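PDB 3S5Q: putative glycosylhydrolase from Parabacteroides distasonis, which is probably a glycoside hydrolase of the 3-keto-disaccharide hydrolase family, with a concanavalin A-like fold and no established substrate. Local coordinates for residues S36-K41 against I193-K198; S52-V57 against G86-S91; P109-C114 against D172-P177. One frame throughout, in Å; residues are numbered along the deposited sequence.

In the fold
All three contacts belong to one all-beta domain of the concanavalin A-like lectin/glucanase class, built on two antiparallel sheets. Contacts 1 and 2 are neighbours, their centres 12 Å apart, and they meet directly because strands 53-55 and 192-195 pair in the five-stranded sheet: Leu195 N lies 2.9 Å from Ile53 O, a probable hydrogen bond. Along the chain, contact 2 is nested within the loop that contact 1 closes. Contact 3 joins two long loops on the opposite side of the chain's centre from contact 1, with centres 26 Å apart; from contact 2 its centre is 22 Å away. It carries a bound 1,2-ethanediol, probably from the crystallisation liquor.

Contact 1: S36-K41 against I193-K198; sequences SVWTFK and IGLQGK
Trp38 reaches with the six-membered end of its indole to the backbone of Leu195, Gln196 and Gly197, and this one side chain supplies most of the surface buried here. Its CG lies anti to the carbonyl carbon (chi1 -69°), a torsion that carries the ring away from strand 38-41 and across to the end of strand 192-195. CZ2 and CH2 do the touching. CZ2 of Trp38 stands 3.4 Å from Leu195 O, which comes in obliquely, and CH2 of Trp38 is 3.5 Å from Gln196 O, which sits at the ring edge near its plane.

Leu195 points toward the indole from its strand and meets it with the root of its side chain, CB lying 3.8 Å from Trp38 CH2. Its isobutyl group belongs to the same apolar layer, where Leu45, Phe206 and Ile209 also touch it. Gly197 completes the site through its backbone: its CA comes within 3.6 Å of Trp38 CZ2, approaching the ring obliquely.

The contact bridges the two sheets of the sandwich, since strand 38-41 belongs to the eight-stranded sheet and strand 192-195 to the five-stranded one. Close by on the same indole, Trp38 NE1 is hydrogen-bonded to Gln51 O, which would limit how the ring can turn, while Gln196 O is taken by Ser76 OG. No hydrogen bond joins the two segments. Two ring carbons instead lie near carbonyl oxygens, one in the ring plane and one oblique to it, which suggests a weakly polar complement to the apolar contact with Leu195, in an interior where the indole's own N-H is already satisfied.

Contact 2: S52-V57 against G86-S91; sequences SIWTKV and GNWIPS
Trp88 receives the edge of Trp54 in an offset edge-to-face (T-shaped) pair that joins the loop after strand 75-82 to strand 53-55 of the five-stranded sheet in this concanavalin A-like fold. Ahead of it, Asn87 serves the loop itself: Asn87 N is held by Asp84 OD1, and Asn87 O accepts a 2.7 Å hydrogen bond from Ser91 OG.

At Trp88 the CB points toward the strand, and CG, set between the backbone N and the carbonyl carbon (chi1 67°), then turns the five-membered ring to Trp54. The six-membered ring of Trp54 and the five-membered ring of Trp88 have centroids 5.4 Å apart, with their planes at 63°, and the two side chains cross at about a right angle. Val79 and Cys82 of strand 75-82 touch both indoles, so the pair rests on the strand that leads into the loop.

Ile89 packs over the Trp88 ring, its CG1 3.8 Å above the centre of the plane, and it also touches Trp179 and Leu180. Ser91 N bonds to Trp88 O at 3.0 Å in a local turn, and Ser91 also pairs through its backbone with Thr83; the Trp88 carbonyl is bonded by Ser92 OG as well. These local bonds tie together the turn that presents Trp88. Across the contact the side chains meet without a hydrogen bond: CH2 of Trp54 lies 3.5 Å from Trp88 CB, which approaches obliquely, while Trp88 CG sits at the edge of the Trp54 ring, in its plane.

Contact 3: P109-C114 against D172-P177; sequences PEYWRC and DGTEIP. With EDO (1,2-ethanediol), chain F.
Tyr111 and Glu175 share the one direct hydrogen bond between these loops: Tyr111 OH donates to Glu175 O at 2.7 Å. The bond lies in the carbonyl plane and uses a lone pair of the oxygen, at a C=O...donor angle of 133°. Glu175 O in turn lies at the edge of the phenol ring, near its plane. With CG between the backbone N and the carbonyl carbon (chi1 57°), the ring of Tyr111 is turned toward the facing loop.

A second polar link runs through water 1. Trp112 NE1 donates to this water over 2.9 Å, and the water in turn donates to Glu175 O, so Glu175 O accepts two bonds, one directly from Tyr111 OH and one from the water that Trp112 NE1 holds. The water sits at the indole edge, in its plane.

Apolar contact is lighter. CG of Pro177 lies 4.1 Å from Trp112 CZ2, approaching the indole obliquely as the two side chains slide past each other. Beside the phenol oxygen, Thr174 CB packs in van der Waals contact, 3.5 Å from Tyr111 OH.

Within segment 172-177, Asp172 shapes the backbone through an Asx turn. Its OD1 accepts from Thr174 N at 3.0 Å, met from above the carboxylate plane, and from Thr174 OG1 at 2.6 Å on its syn lone pair. A 1,2-ethanediol is bound weakly at the backbone N of Asp172.

On the first side Trp112 also meets the ring of Tyr118, while on the second Ile176 pairs through its backbone with Thr168. The arrangement pins the short 3-10 turn 110-112 in place, joining two surface loops, one between strands 93-98 and 135-143, the other between strands 154-160 and 192-195.

Contact 1: S36-K41 against I193-K198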
loop_
_atom_site.group_PDB
_atom_site.type_symbol
_atom_site.label_atom_id
_atom_site.label_comp_id
_atom_site.label_asym_id
_atom_site.label_seq_id
_atom_site.Cartn_x
_atom_site.Cartn_y
_atom_site.Cartn_z
ATOM N N SER A 36 17.617 -11.563 -4.224
ATOM C CA SER A 36 17.071 -12.747 -4.895
ATOM C C SER A 36 15.547 -12.635 -5.034
ATOM O O SER A 36 14.923 -13.401 -5.787
ATOM C CB SER A 36 17.466 -14.041 -4.151
ATOM O OG SER A 36 16.601 -14.346 -3.063
ATOM N N VAL A 37 14.941 -11.677 -4.316
ATOM C CA VAL A 37 13.489 -11.521 -4.310
ATOM C C VAL A 37 13.045 -10.336 -5.148
ATOM O O VAL A 37 12.120 -10.447 -5.962
ATOM C CB VAL A 37 12.915 -11.356 -2.851
ATOM C CG1 VAL A 37 11.367 -11.131 -2.899
ATOM C CG2 VAL A 37 13.260 -12.574 -1.987
ATOM N N TRP A 38 13.678 -9.194 -4.940
ATOM C CA TRP A 38 13.258 -7.981 -5.615
ATOM C C TRP A 38 14.204 -7.608 -6.735
ATOM O O TRP A 38 15.426 -7.605 -6.544
ATOM C CB TRP A 38 13.164 -6.823 -4.620
ATOM C CG TRP A 38 12.050 -7.026 -3.673
ATOM C CD1 TRP A 38 12.085 -7.755 -2.528
ATOM C CD2 TRP A 38 10.715 -6.519 -3.788
ATOM N NE1 TRP A 38 10.872 -7.755 -1.922
ATOM C CE2 TRP A 38 10.011 -6.965 -2.647
ATOM C CE3 TRP A 38 10.054 -5.710 -4.728
ATOM C CZ2 TRP A 38 8.667 -6.656 -2.425
ATOM C CZ3 TRP A 38 8.703 -5.388 -4.509
ATOM C CH2 TRP A 38 8.029 -5.872 -3.352
ATOM N N THR A 39 13.638 -7.294 -7.896
ATOM C CA THR A 39 14.401 -6.691 -8.987
ATOM C C THR A 39 13.718 -5.409 -9.448
ATOM O O THR A 39 12.512 -5.278 -9.339
ATOM C CB THR A 39 14.513 -7.632 -10.179
ATOM O OG1 THR A 39 13.194 -8.035 -10.568
ATOM C CG2 THR A 39 15.389 -8.893 -9.826
ATOM N N PHE A 40 14.510 -4.488 -9.994
ATOM C CA PHE A 40 14.029 -3.210 -10.523
ATOM C C PHE A 40 14.599 -3.169 -11.923
ATOM O O PHE A 40 15.771 -2.872 -12.103
ATOM C CB PHE A 40 14.568 -2.058 -9.663
ATOM C CG PHE A 40 13.876 -0.722 -9.861
ATOM C CD1 PHE A 40 12.619 -0.612 -10.450
ATOM C CD2 PHE A 40 14.482 0.429 -9.369
ATOM C CE1 PHE A 40 12.003 0.624 -10.588
ATOM C CE2 PHE A 40 13.876 1.676 -9.488
ATOM C CZ PHE A 40 12.633 1.775 -10.101
ATOM N N LYS A 41 13.802 -3.539 -12.906
ATOM C CA LYS A 41 14.317 -3.706 -14.241
ATOM C C LYS A 41 13.319 -3.033 -15.181
ATOM O O LYS A 41 12.111 -3.220 -15.026
ATOM C CB LYS A 41 14.503 -5.211 -14.508
ATOM C CG LYS A 41 14.956 -5.581 -15.905
ATOM C CD LYS A 41 14.974 -7.116 -16.098
ATOM C CE LYS A 41 14.938 -7.489 -17.578
ATOM N NZ LYS A 41 14.776 -8.959 -17.800
ATOM N N ILE A 193 8.967 2.694 5.346
ATOM C CA ILE A 193 7.939 2.358 4.371
ATOM C C ILE A 193 8.395 1.078 3.668
ATOM O O ILE A 193 9.568 0.931 3.372
ATOM C CB ILE A 193 7.735 3.489 3.326
ATOM C CG1 ILE A 193 7.106 4.739 3.956
ATOM C CG2 ILE A 193 6.909 2.954 2.145
ATOM C CD1 ILE A 193 7.059 5.951 3.026
ATOM N N GLY A 194 7.457 0.162 3.432
ATOM C CA GLY A 194 7.740 -1.085 2.733
ATOM C C GLY A 194 6.675 -1.469 1.750
ATOM O O GLY A 194 5.518 -1.043 1.858
ATOM N N LEU A 195 7.088 -2.265 0.766
ATOM C CA LEU A 195 6.192 -3.017 -0.079
ATOM C C LEU A 195 6.258 -4.509 0.290
ATOM O O LEU A 195 7.337 -5.123 0.312
ATOM C CB LEU A 195 6.581 -2.839 -1.533
ATOM C CG LEU A 195 6.784 -1.417 -1.984
ATOM C CD1 LEU A 195 7.236 -1.465 -3.428
ATOM C CD2 LEU A 195 5.477 -0.556 -1.765
ATOM N N GLN A 196 5.099 -5.086 0.599
ATOM C CA GLN A 196 5.025 -6.505 0.862
ATOM C C GLN A 196 5.409 -7.203 -0.447
ATOM O O GLN A 196 5.190 -6.664 -1.512
ATOM C CB GLN A 196 3.621 -6.918 1.327
ATOM C CG GLN A 196 3.578 -8.353 1.918
ATOM C CD GLN A 196 2.176 -8.832 2.380
ATOM O OE1 GLN A 196 1.173 -8.090 2.344
ATOM N NE2 GLN A 196 2.124 -10.086 2.831
ATOM N N GLY A 197 6.009 -8.372 -0.356
ATOM C CA GLY A 197 6.257 -9.177 -1.551
ATOM C C GLY A 197 5.006 -9.936 -1.994
ATOM O O GLY A 197 3.863 -9.583 -1.684
ATOM N N LYS A 198 5.269 -10.994 -2.730
ATOM C CA LYS A 198 4.287 -11.892 -3.307
ATOM C C LYS A 198 3.719 -12.830 -2.201
ATOM O O LYS A 198 4.292 -13.891 -1.916
ATOM C CB LYS A 198 5.077 -12.667 -4.376
ATOM C CG LYS A 198 4.363 -13.497 -5.401
ATOM C CD LYS A 198 5.430 -14.389 -6.089
ATOM C CE LYS A 198 4.853 -15.379 -7.112
ATOM N NZ LYS A 198 5.914 -15.993 -7.980
#

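Contact 2: S52-V57 against G86-S91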
loop_
_atom_site.group_PDB
_atom_site.type_symbol
_atom_site.label_atom_id
_atom_site.label_comp_id
_atom_site.label_asym_id
_atom_site.label_seq_id
_atom_site.Cartn_x
_atom_site.Cartn_y
_atom_site.Cartn_z
ATOM N N SER A 52 9.602 -8.618 2.025
ATOM C CA SER A 52 9.293 -7.228 1.699
ATOM C C SER A 52 10.541 -6.428 1.326
ATOM O O SER A 52 11.683 -6.876 1.548
ATOM C CB SER A 52 8.561 -6.549 2.860
ATOM O OG SER A 52 9.403 -6.490 3.984
ATOM N N ILE A 53 10.307 -5.266 0.722
ATOM C CA ILE A 53 11.363 -4.285 0.431
ATOM C C ILE A 53 11.086 -3.040 1.266
ATOM O O ILE A 53 9.939 -2.585 1.352
ATOM C CB ILE A 53 11.537 -3.956 -1.098
ATOM C CG1 ILE A 53 12.686 -2.974 -1.330
ATOM C CG2 ILE A 53 10.311 -3.380 -1.736
ATOM C CD1 ILE A 53 13.160 -2.972 -2.764
ATOM N N TRP A 54 12.137 -2.501 1.899
ATOM C CA TRP A 54 11.995 -1.424 2.870
ATOM C C TRP A 54 12.896 -0.240 2.567
ATOM O O TRP A 54 14.003 -0.393 2.046
ATOM C CB TRP A 54 12.392 -1.900 4.267
ATOM C CG TRP A 54 11.630 -3.040 4.777
ATOM C CD1 TRP A 54 12.031 -4.334 4.804
ATOM C CD2 TRP A 54 10.326 -3.003 5.377
ATOM N NE1 TRP A 54 11.055 -5.121 5.390
ATOM C CE2 TRP A 54 10.014 -4.323 5.776
ATOM C CE3 TRP A 54 9.409 -1.970 5.665
ATOM C CZ2 TRP A 54 8.811 -4.653 6.394
ATOM C CZ3 TRP A 54 8.212 -2.300 6.296
ATOM C CH2 TRP A 54 7.920 -3.635 6.639
ATOM N N THR A 55 12.410 0.935 2.926
ATOM C CA THR A 55 13.225 2.123 2.923
ATOM C C THR A 55 14.265 1.956 4.040
ATOM O O THR A 55 14.063 1.186 5.001
ATOM C CB THR A 55 12.366 3.387 3.172
ATOM O OG1 THR A 55 11.695 3.288 4.450
ATOM C CG2 THR A 55 11.351 3.615 2.020
ATOM N N LYS A 56 15.380 2.658 3.885
ATOM C CA LYS A 56 16.404 2.734 4.911
ATOM C C LYS A 56 16.212 3.894 5.873
ATOM O O LYS A 56 16.889 3.953 6.907
ATOM C CB LYS A 56 17.776 2.853 4.244
ATOM C CG LYS A 56 18.302 1.532 3.741
ATOM C CD LYS A 56 19.615 1.702 3.030
ATOM C CE LYS A 56 20.375 0.390 2.958
ATOM N NZ LYS A 56 21.610 0.571 2.168
ATOM N N VAL A 57 15.328 4.828 5.525
ATOM C CA VAL A 57 15.029 5.982 6.381
ATOM C C VAL A 57 13.544 5.923 6.741
ATOM O O VAL A 57 12.758 5.325 6.030
ATOM C CB VAL A 57 15.431 7.361 5.695
ATOM C CG1 VAL A 57 16.732 7.237 4.901
ATOM C CG2 VAL A 57 14.374 7.872 4.791
ATOM N N GLY A 86 11.963 -6.320 11.131
ATOM C CA GLY A 86 11.996 -7.755 11.461
ATOM C C GLY A 86 10.653 -8.297 11.919
ATOM O O GLY A 86 10.180 -9.352 11.480
ATOM N N ASN A 87 10.005 -7.544 12.777
ATOM C CA ASN A 87 8.752 -7.957 13.343
ATOM C C ASN A 87 7.680 -7.005 12.838
ATOM O O ASN A 87 7.006 -6.393 13.634
ATOM C CB ASN A 87 8.906 -7.920 14.885
ATOM C CG ASN A 87 7.715 -8.463 15.616
ATOM O OD1 ASN A 87 6.992 -9.290 15.089
ATOM N ND2 ASN A 87 7.499 -7.989 16.865
ATOM N N TRP A 88 7.526 -6.865 11.514
ATOM C CA TRP A 88 6.720 -5.771 10.957
ATOM C C TRP A 88 5.211 -5.932 11.177
ATOM O O TRP A 88 4.497 -4.942 11.261
ATOM C CB TRP A 88 7.004 -5.521 9.458
ATOM C CG TRP A 88 6.567 -6.643 8.537
ATOM C CD1 TRP A 88 7.277 -7.754 8.226
ATOM C CD2 TRP A 88 5.330 -6.738 7.834
ATOM N NE1 TRP A 88 6.554 -8.556 7.362
ATOM C CE2 TRP A 88 5.354 -7.946 7.103
ATOM C CE3 TRP A 88 4.200 -5.924 7.754
ATOM C CZ2 TRP A 88 4.284 -8.357 6.298
ATOM C CZ3 TRP A 88 3.142 -6.321 6.958
ATOM C CH2 TRP A 88 3.181 -7.531 6.244
ATOM N N ILE A 89 4.728 -7.157 11.310
ATOM C CA ILE A 89 3.277 -7.352 11.314
ATOM C C ILE A 89 2.580 -6.549 12.440
ATOM O O ILE A 89 1.668 -5.811 12.159
ATOM C CB ILE A 89 2.890 -8.845 11.299
ATOM C CG1 ILE A 89 3.195 -9.431 9.906
ATOM C CG2 ILE A 89 1.370 -9.015 11.673
ATOM C CD1 ILE A 89 3.278 -10.993 9.871
ATOM N N PRO A 90 3.006 -6.701 13.700
ATOM C CA PRO A 90 2.409 -5.936 14.785
ATOM C C PRO A 90 3.033 -4.567 14.975
ATOM O O PRO A 90 2.653 -3.881 15.924
ATOM C CB PRO A 90 2.731 -6.794 16.004
ATOM C CG PRO A 90 4.012 -7.447 15.618
ATOM C CD PRO A 90 3.851 -7.782 14.227
ATOM N N SER A 91 3.962 -4.179 14.105
ATOM C CA SER A 91 4.732 -2.976 14.298
ATOM C C SER A 91 4.565 -2.034 13.128
ATOM O O SER A 91 5.475 -1.260 12.836
ATOM C CB SER A 91 6.221 -3.310 14.437
ATOM O OG SER A 91 6.443 -4.403 15.302
#

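Contact 3: P109-C114 against D172-P177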
loop_
_atom_site.group_PDB
_atom_site.type_symbol
_atom_site.label_atom_id
_atom_site.label_comp_id
_atom_site.label_asym_id
_atom_site.label_seq_id
_atom_site.Cartn_x
_atom_site.Cartn_y
_atom_site.Cartn_z
ATOM N N PRO A 109 -13.757 -10.600 4.760
ATOM C CA PRO A 109 -14.408 -9.307 5.033
ATOM C C PRO A 109 -13.943 -8.191 4.081
ATOM O O PRO A 109 -12.775 -8.197 3.630
ATOM C CB PRO A 109 -13.983 -8.991 6.482
ATOM C CG PRO A 109 -13.541 -10.233 7.059
ATOM C CD PRO A 109 -13.133 -11.180 5.960
ATOM N N GLU A 110 -14.857 -7.259 3.769
ATOM C CA GLU A 110 -14.545 -6.056 2.991
ATOM C C GLU A 110 -13.306 -5.312 3.492
ATOM O O GLU A 110 -12.561 -4.738 2.702
ATOM C CB GLU A 110 -15.729 -5.060 2.995
ATOM C CG GLU A 110 -16.845 -5.428 2.041
ATOM C CD GLU A 110 -17.945 -4.336 1.898
ATOM O OE1 GLU A 110 -17.879 -3.268 2.583
ATOM O OE2 GLU A 110 -18.872 -4.560 1.084
ATOM N N TYR A 111 -13.094 -5.287 4.808
ATOM C CA TYR A 111 -11.974 -4.497 5.366
ATOM C C TYR A 111 -10.644 -5.271 5.370
ATOM O O TYR A 111 -9.652 -4.834 5.974
ATOM C CB TYR A 111 -12.340 -3.905 6.724
ATOM C CG TYR A 111 -12.758 -4.887 7.782
ATOM C CD1 TYR A 111 -14.066 -5.447 7.809
ATOM C CD2 TYR A 111 -11.863 -5.262 8.767
ATOM C CE1 TYR A 111 -14.456 -6.314 8.851
ATOM C CE2 TYR A 111 -12.228 -6.138 9.767
ATOM C CZ TYR A 111 -13.513 -6.652 9.821
ATOM O OH TYR A 111 -13.795 -7.511 10.836
ATOM N N TRP A 112 -10.648 -6.405 4.657
ATOM C CA TRP A 112 -9.431 -7.145 4.250
ATOM C C TRP A 112 -9.042 -6.931 2.769
ATOM O O TRP A 112 -7.963 -7.342 2.360
ATOM C CB TRP A 112 -9.620 -8.648 4.469
ATOM C CG TRP A 112 -9.664 -9.129 5.953
ATOM C CD1 TRP A 112 -10.122 -8.431 7.073
ATOM C CD2 TRP A 112 -9.285 -10.418 6.422
ATOM N NE1 TRP A 112 -10.030 -9.222 8.191
ATOM C CE2 TRP A 112 -9.525 -10.453 7.816
ATOM C CE3 TRP A 112 -8.724 -11.549 5.804
ATOM C CZ2 TRP A 112 -9.247 -11.591 8.590
ATOM C CZ3 TRP A 112 -8.470 -12.671 6.571
ATOM C CH2 TRP A 112 -8.704 -12.664 7.958
ATOM N N ARG A 113 -9.899 -6.280 1.975
ATOM C CA ARG A 113 -9.717 -6.193 0.525
ATOM C C ARG A 113 -8.898 -4.972 0.075
ATOM O O ARG A 113 -8.494 -4.119 0.898
ATOM C CB ARG A 113 -11.100 -6.225 -0.129
ATOM C CG ARG A 113 -11.905 -7.466 0.215
ATOM C CD ARG A 113 -13.250 -7.463 -0.486
ATOM N NE ARG A 113 -14.144 -8.485 0.044
ATOM C CZ ARG A 113 -15.473 -8.456 -0.032
ATOM N NH1 ARG A 113 -16.087 -7.442 -0.637
ATOM N NH2 ARG A 113 -16.180 -9.446 0.488
ATOM N N CYS A 114 -8.621 -4.903 -1.226
ATOM C CA CYS A 114 -7.751 -3.835 -1.804
ATOM C C CYS A 114 -8.018 -2.416 -1.324
ATOM O O CYS A 114 -9.164 -1.954 -1.339
ATOM C CB CYS A 114 -7.846 -3.862 -3.328
ATOM S SG CYS A 114 -6.421 -3.098 -4.074
ATOM N N ASP A 172 -16.637 0.182 14.803
ATOM C CA ASP A 172 -17.940 -0.381 14.383
ATOM C C ASP A 172 -18.311 -1.757 14.947
ATOM O O ASP A 172 -19.359 -2.321 14.605
ATOM C CB ASP A 172 -18.015 -0.452 12.864
ATOM C CG ASP A 172 -17.193 -1.610 12.264
ATOM O OD1 ASP A 172 -16.348 -2.237 12.933
ATOM O OD2 ASP A 172 -17.369 -1.832 11.065
ATOM N N GLY A 173 -17.466 -2.277 15.825
ATOM C CA GLY A 173 -17.724 -3.521 16.546
ATOM C C GLY A 173 -17.185 -4.797 15.901
ATOM O O GLY A 173 -17.213 -5.855 16.524
ATOM N N THR A 174 -16.704 -4.676 14.672
ATOM C CA THR A 174 -16.122 -5.763 13.946
ATOM C C THR A 174 -14.715 -6.144 14.464
ATOM O O THR A 174 -14.023 -5.362 15.083
ATOM C CB THR A 174 -16.066 -5.451 12.424
ATOM O OG1 THR A 174 -15.158 -4.362 12.163
ATOM C CG2 THR A 174 -17.470 -5.164 11.852
ATOM N N GLU A 175 -14.335 -7.385 14.189
ATOM C CA GLU A 175 -13.075 -7.973 14.674
ATOM C C GLU A 175 -11.860 -7.437 13.965
ATOM O O GLU A 175 -11.861 -7.248 12.757
ATOM C CB GLU A 175 -13.074 -9.508 14.471
ATOM C CG GLU A 175 -13.860 -10.316 15.526
ATOM C CD GLU A 175 -13.274 -10.237 16.917
ATOM O OE1 GLU A 175 -12.142 -9.752 17.046
ATOM O OE2 GLU A 175 -13.938 -10.659 17.885
ATOM N N ILE A 176 -10.815 -7.241 14.741
ATOM C CA ILE A 176 -9.498 -6.937 14.220
ATOM C C ILE A 176 -8.755 -8.286 14.203
ATOM O O ILE A 176 -8.927 -9.081 15.103
ATOM C CB ILE A 176 -8.794 -5.901 15.094
ATOM C CG1 ILE A 176 -9.576 -4.567 15.028
ATOM C CG2 ILE A 176 -7.289 -5.727 14.666
ATOM C CD1 ILE A 176 -8.937 -3.410 15.929
ATOM N N PRO A 177 -7.990 -8.576 13.133
ATOM C CA PRO A 177 -7.235 -9.828 13.142
ATOM C C PRO A 177 -6.376 -9.982 14.386
ATOM O O PRO A 177 -5.778 -8.993 14.859
ATOM C CB PRO A 177 -6.390 -9.761 11.855
ATOM C CG PRO A 177 -7.199 -8.878 10.937
ATOM C CD PRO A 177 -7.817 -7.834 11.863
HETATM C C1 EDO F . -15.170 2.865 11.005
HETATM O O1 EDO F . -15.003 4.226 11.428
HETATM C C2 EDO F . -15.079 2.060 12.277
HETATM O O2 EDO F . -14.967 0.647 12.154
HETATM O O HOH W 1 -10.682 -9.190 11.054
#